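Local coordinates for probable aminotransferase (Pseudomonas aeruginosa, PDB 5YKR), which is a probable class-III aminotransferase whose chain carries pyridoxal 5'-phosphate bound covalently to a lysine, at residues D98-Q103 and L336-A341; D253-I258 and P279-L284. All coordinates share one frame; numbering follows the deposited sequence.

In the fold
Both contacts adjoin the part of the chain around Lys286, which carries the pyridoxal phosphate: interaction 2 just before it, interaction 1 through the loop just after it. Interaction 2 pairs two parallel strands of the seven-stranded sheet, and its segment 279-284 ends two residues before that lysine. Interaction 1 pairs two helices against the loop that follows it: Ala338 packs on Ala289 and Ile100 on Ile292. The loop thus leaves the sheet of interaction 2, passes the helices of interaction 1 and returns to the sheet as strand 295-299. The two centres are 28 Å apart and the nearest atoms about 7 Å, without touching. Interaction 2 is nested along the chain between the segments of interaction 1, which also borders the second subunit.

Interaction 1 (D98-Q103 and L336-A341); sequences DAIARQ and LAAMRA
Gln103 and Ala99 face Ala337 and Ala341 across an almost antiparallel helix pair, formed by helices 94-104 and 333-346 of the class-III aminotransferase fold. The axes of the two short segments come within 8.3 Å, with 153° between their N-to-C directions, a close spacing that suits an interface built largely of alanine methyls. Gln103 begins its side chain in this seam: its CB lies 3.7 Å from Ala337 CB. Its CG, anti to the backbone N (chi1 -171°), stays 4.0 Å from the same methyl. The chain then bends at chi2 (62°), and the amide finds polar partners just beyond the end of its own helix, OE1 binding Arg106 NE and NE2 the carbonyl oxygen of Gly107. The apolar stem of Gln103 thus packs between the helices, while both amide atoms have hydrogen-bond partners. One turn earlier, Ala99 CB sits 3.6 Å from Ala337 O and also meets the methyl of Ala341; Ala337 and Ala99 bury the most surface in this contact. Ile100 borders the second subunit, packing on Ile100 of that chain. Within its own chain, Ile100 runs beside Ala338, with CG1 3.8 Å and CD1 4.0 Å from Ala338 CB.

Interaction 2 (D253-I258 and P279-L284); sequences DVALII and PDFFVL
Ile258, Phe281 and Leu256 account for much of this pairing of parallel strands 255-259 and 281-284, joined through helix 270-275 as a beta-alpha-beta unit of the seven-stranded sheet. Ile258 is gripped through its backbone: its N bonds Phe281 O at 2.9 Å, nearly straight at 174°, and its O receives Val283 N, also at 2.9 Å. With CG1 beside its own backbone N (chi1 -60°), its side chain crosses Pro279 at about a right angle, CG1 lying 3.8 Å from Pro279 CB. Phe281 goes to the opposite face of the sheet, together with Ile257. Phe281 CB touches Ile257 CG2, and the ring edge meets the Ala255 methyl, with Phe281 CE1 3.8 Å from Ala255 CB; Trp297 and Cys150 also pack against this side chain. Leu256 contributes mainly main-chain atoms. Leu256 O accepts from two donors: Phe281 N at 3.1 Å, tilted from the carbonyl plane, and Asp280 N at 2.9 Å, in that plane but bent (131°). Its N donates to the anti lone pair of Asp280 OD2 at 2.8 Å. That oxygen also forms a salt bridge with Arg246, so the carboxylate is probably ionised, its charge balanced by the arginine and further stabilised by the N-H of Leu256.

Interaction 1 (D98-Q103 and L336-A341)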
# COMPACT_ATOMS: atom_id res chain seq x y z
N ASP A 98 -4.51 -0.00 22.13
CA ASP A 98 -5.71 -0.62 22.67
C ASP A 98 -6.79 -0.79 21.61
O ASP A 98 -7.46 -1.84 21.55
CB ASP A 98 -6.28 0.15 23.87
CG ASP A 98 -5.46 -0.04 25.16
OD1 ASP A 98 -4.51 -0.89 25.25
OD2 ASP A 98 -5.78 0.72 26.10
N ALA A 99 -6.96 0.25 20.77
CA ALA A 99 -7.97 0.19 19.71
C ALA A 99 -7.61 -0.91 18.69
O ALA A 99 -8.50 -1.64 18.20
CB ALA A 99 -8.10 1.51 19.01
N ILE A 100 -6.33 -1.03 18.34
CA ILE A 100 -5.84 -2.04 17.41
C ILE A 100 -6.08 -3.43 18.01
O ILE A 100 -6.60 -4.32 17.34
CB ILE A 100 -4.37 -1.80 17.05
CG1 ILE A 100 -4.26 -0.59 16.13
CG2 ILE A 100 -3.74 -3.03 16.40
CD1 ILE A 100 -2.83 -0.11 15.94
N ALA A 101 -5.72 -3.64 19.25
CA ALA A 101 -5.90 -4.94 19.89
C ALA A 101 -7.39 -5.33 19.91
O ALA A 101 -7.76 -6.47 19.56
CB ALA A 101 -5.33 -4.91 21.30
N ARG A 102 -8.22 -4.39 20.33
CA ARG A 102 -9.67 -4.66 20.45
C ARG A 102 -10.28 -5.01 19.09
O ARG A 102 -11.06 -5.98 18.95
CB ARG A 102 -10.40 -3.46 21.04
CG ARG A 102 -11.92 -3.53 21.08
CD ARG A 102 -12.51 -2.37 21.86
NE ARG A 102 -12.06 -1.07 21.42
CZ ARG A 102 -11.27 -0.20 22.10
NH1 ARG A 102 -10.70 -0.41 23.33
NH2 ARG A 102 -11.03 0.93 21.51
N GLN A 103 -9.93 -4.22 18.07
CA GLN A 103 -10.53 -4.47 16.77
C GLN A 103 -10.00 -5.74 16.15
O GLN A 103 -10.74 -6.46 15.48
CB GLN A 103 -10.40 -3.27 15.85
CG GLN A 103 -11.21 -3.40 14.56
CD GLN A 103 -12.71 -3.51 14.83
OE1 GLN A 103 -13.25 -2.82 15.69
NE2 GLN A 103 -13.37 -4.41 14.13
N LEU A 336 -9.49 1.75 10.46
CA LEU A 336 -10.43 2.75 10.92
C LEU A 336 -10.44 2.86 12.47
O LEU A 336 -10.58 3.95 13.02
CB LEU A 336 -11.84 2.46 10.37
CG LEU A 336 -12.16 3.13 9.03
CD1 LEU A 336 -12.25 4.64 9.17
CD2 LEU A 336 -11.18 2.80 7.92
N ALA A 337 -10.30 1.72 13.16
CA ALA A 337 -10.22 1.76 14.62
C ALA A 337 -8.99 2.56 15.08
O ALA A 337 -9.06 3.36 16.02
CB ALA A 337 -10.17 0.37 15.17
N ALA A 338 -7.85 2.31 14.43
CA ALA A 338 -6.62 3.01 14.78
C ALA A 338 -6.71 4.49 14.47
O ALA A 338 -6.20 5.32 15.24
CB ALA A 338 -5.42 2.37 14.09
N MET A 339 -7.29 4.84 13.33
CA MET A 339 -7.49 6.25 12.97
C MET A 339 -8.39 6.96 13.98
O MET A 339 -8.16 8.13 14.35
CB MET A 339 -8.12 6.42 11.57
CG MET A 339 -7.20 6.03 10.48
SD MET A 339 -8.10 6.32 8.90
CE MET A 339 -6.78 5.65 7.87
N ARG A 340 -9.47 6.29 14.39
CA ARG A 340 -10.38 6.91 15.32
C ARG A 340 -9.65 7.24 16.61
O ARG A 340 -9.75 8.37 17.12
CB ARG A 340 -11.59 6.03 15.57
CG ARG A 340 -12.52 6.57 16.64
CD ARG A 340 -13.78 5.79 16.68
NE ARG A 340 -14.74 6.36 17.61
CZ ARG A 340 -16.01 5.97 17.70
NH1 ARG A 340 -16.45 4.93 16.96
NH2 ARG A 340 -16.81 6.65 18.49
N ALA A 341 -8.89 6.27 17.14
CA ALA A 341 -8.13 6.55 18.34
C ALA A 341 -7.13 7.67 18.14
O ALA A 341 -6.92 8.51 19.02
CB ALA A 341 -7.43 5.29 18.81

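Interaction 2 (D253-I258 and P279-L284)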
# COMPACT_ATOMS: atom_id res chain seq x y z
N ASP A 253 -8.32 25.98 -14.12
CA ASP A 253 -9.16 24.83 -13.75
C ASP A 253 -8.30 23.57 -13.62
O ASP A 253 -8.57 22.51 -14.20
CB ASP A 253 -10.25 24.61 -14.77
CG ASP A 253 -11.25 23.55 -14.39
OD1 ASP A 253 -11.62 23.52 -13.22
OD2 ASP A 253 -11.64 22.74 -15.24
N VAL A 254 -7.24 23.75 -12.82
CA VAL A 254 -6.29 22.70 -12.51
C VAL A 254 -6.45 22.32 -11.01
O VAL A 254 -6.47 23.19 -10.17
CB VAL A 254 -4.85 23.13 -12.79
CG1 VAL A 254 -3.85 22.13 -12.23
CG2 VAL A 254 -4.65 23.33 -14.31
N ALA A 255 -6.57 21.02 -10.71
CA ALA A 255 -6.68 20.57 -9.32
C ALA A 255 -5.42 20.87 -8.54
O ALA A 255 -4.33 20.58 -9.02
CB ALA A 255 -7.01 19.09 -9.26
N LEU A 256 -5.59 21.35 -7.31
CA LEU A 256 -4.47 21.60 -6.41
C LEU A 256 -4.51 20.51 -5.32
O LEU A 256 -5.45 20.47 -4.49
CB LEU A 256 -4.59 22.99 -5.76
CG LEU A 256 -3.52 23.35 -4.75
CD1 LEU A 256 -2.15 23.25 -5.34
CD2 LEU A 256 -3.83 24.74 -4.16
N ILE A 257 -3.50 19.64 -5.35
CA ILE A 257 -3.39 18.54 -4.39
C ILE A 257 -2.29 18.87 -3.40
O ILE A 257 -1.12 19.03 -3.79
CB ILE A 257 -3.02 17.20 -5.08
CG1 ILE A 257 -3.93 16.91 -6.28
CG2 ILE A 257 -3.02 16.07 -4.04
CD1 ILE A 257 -3.34 15.85 -7.18
N ILE A 258 -2.68 18.95 -2.11
CA ILE A 258 -1.75 19.31 -1.04
C ILE A 258 -1.48 18.04 -0.22
O ILE A 258 -2.38 17.44 0.37
CB ILE A 258 -2.32 20.43 -0.16
CG1 ILE A 258 -2.57 21.70 -1.01
CG2 ILE A 258 -1.40 20.71 0.99
CD1 ILE A 258 -1.37 22.31 -1.61
N PRO A 279 -7.10 23.71 -0.39
CA PRO A 279 -6.78 22.58 -1.30
C PRO A 279 -8.03 22.10 -2.04
O PRO A 279 -9.11 22.13 -1.47
CB PRO A 279 -6.29 21.48 -0.36
CG PRO A 279 -6.69 21.92 0.97
CD PRO A 279 -6.98 23.36 1.03
N ASP A 280 -7.85 21.62 -3.23
CA ASP A 280 -8.89 20.79 -3.89
C ASP A 280 -8.91 19.35 -3.38
O ASP A 280 -9.95 18.75 -3.29
CB ASP A 280 -8.78 20.84 -5.41
CG ASP A 280 -8.90 22.24 -5.93
OD1 ASP A 280 -9.84 22.98 -5.50
OD2 ASP A 280 -8.04 22.63 -6.79
N PHE A 281 -7.71 18.83 -3.17
CA PHE A 281 -7.48 17.51 -2.61
C PHE A 281 -6.43 17.63 -1.50
O PHE A 281 -5.52 18.44 -1.61
CB PHE A 281 -6.95 16.52 -3.65
CG PHE A 281 -7.91 16.21 -4.75
CD1 PHE A 281 -7.96 17.01 -5.86
CD2 PHE A 281 -8.70 15.08 -4.71
CE1 PHE A 281 -8.83 16.73 -6.90
CE2 PHE A 281 -9.58 14.77 -5.78
CZ PHE A 281 -9.64 15.62 -6.86
N PHE A 282 -6.58 16.79 -0.49
CA PHE A 282 -5.68 16.77 0.68
C PHE A 282 -5.28 15.33 0.91
O PHE A 282 -6.16 14.45 0.96
CB PHE A 282 -6.50 17.30 1.88
CG PHE A 282 -5.77 17.36 3.17
CD1 PHE A 282 -5.65 16.23 4.01
CD2 PHE A 282 -5.21 18.58 3.59
CE1 PHE A 282 -4.96 16.33 5.20
CE2 PHE A 282 -4.54 18.65 4.80
CZ PHE A 282 -4.43 17.54 5.60
N VAL A 283 -3.99 15.06 1.03
CA VAL A 283 -3.47 13.72 1.25
C VAL A 283 -2.66 13.65 2.54
O VAL A 283 -1.83 14.55 2.82
CB VAL A 283 -2.56 13.32 0.05
CG1 VAL A 283 -1.76 12.03 0.32
CG2 VAL A 283 -3.39 13.23 -1.22
N LEU A 284 -2.88 12.59 3.31
CA LEU A 284 -2.16 12.40 4.57
C LEU A 284 -1.93 10.93 4.89
O LEU A 284 -2.91 10.21 5.11
CB LEU A 284 -2.94 13.06 5.71
CG LEU A 284 -2.45 12.78 7.15
CD1 LEU A 284 -0.98 13.18 7.35
CD2 LEU A 284 -3.36 13.55 8.11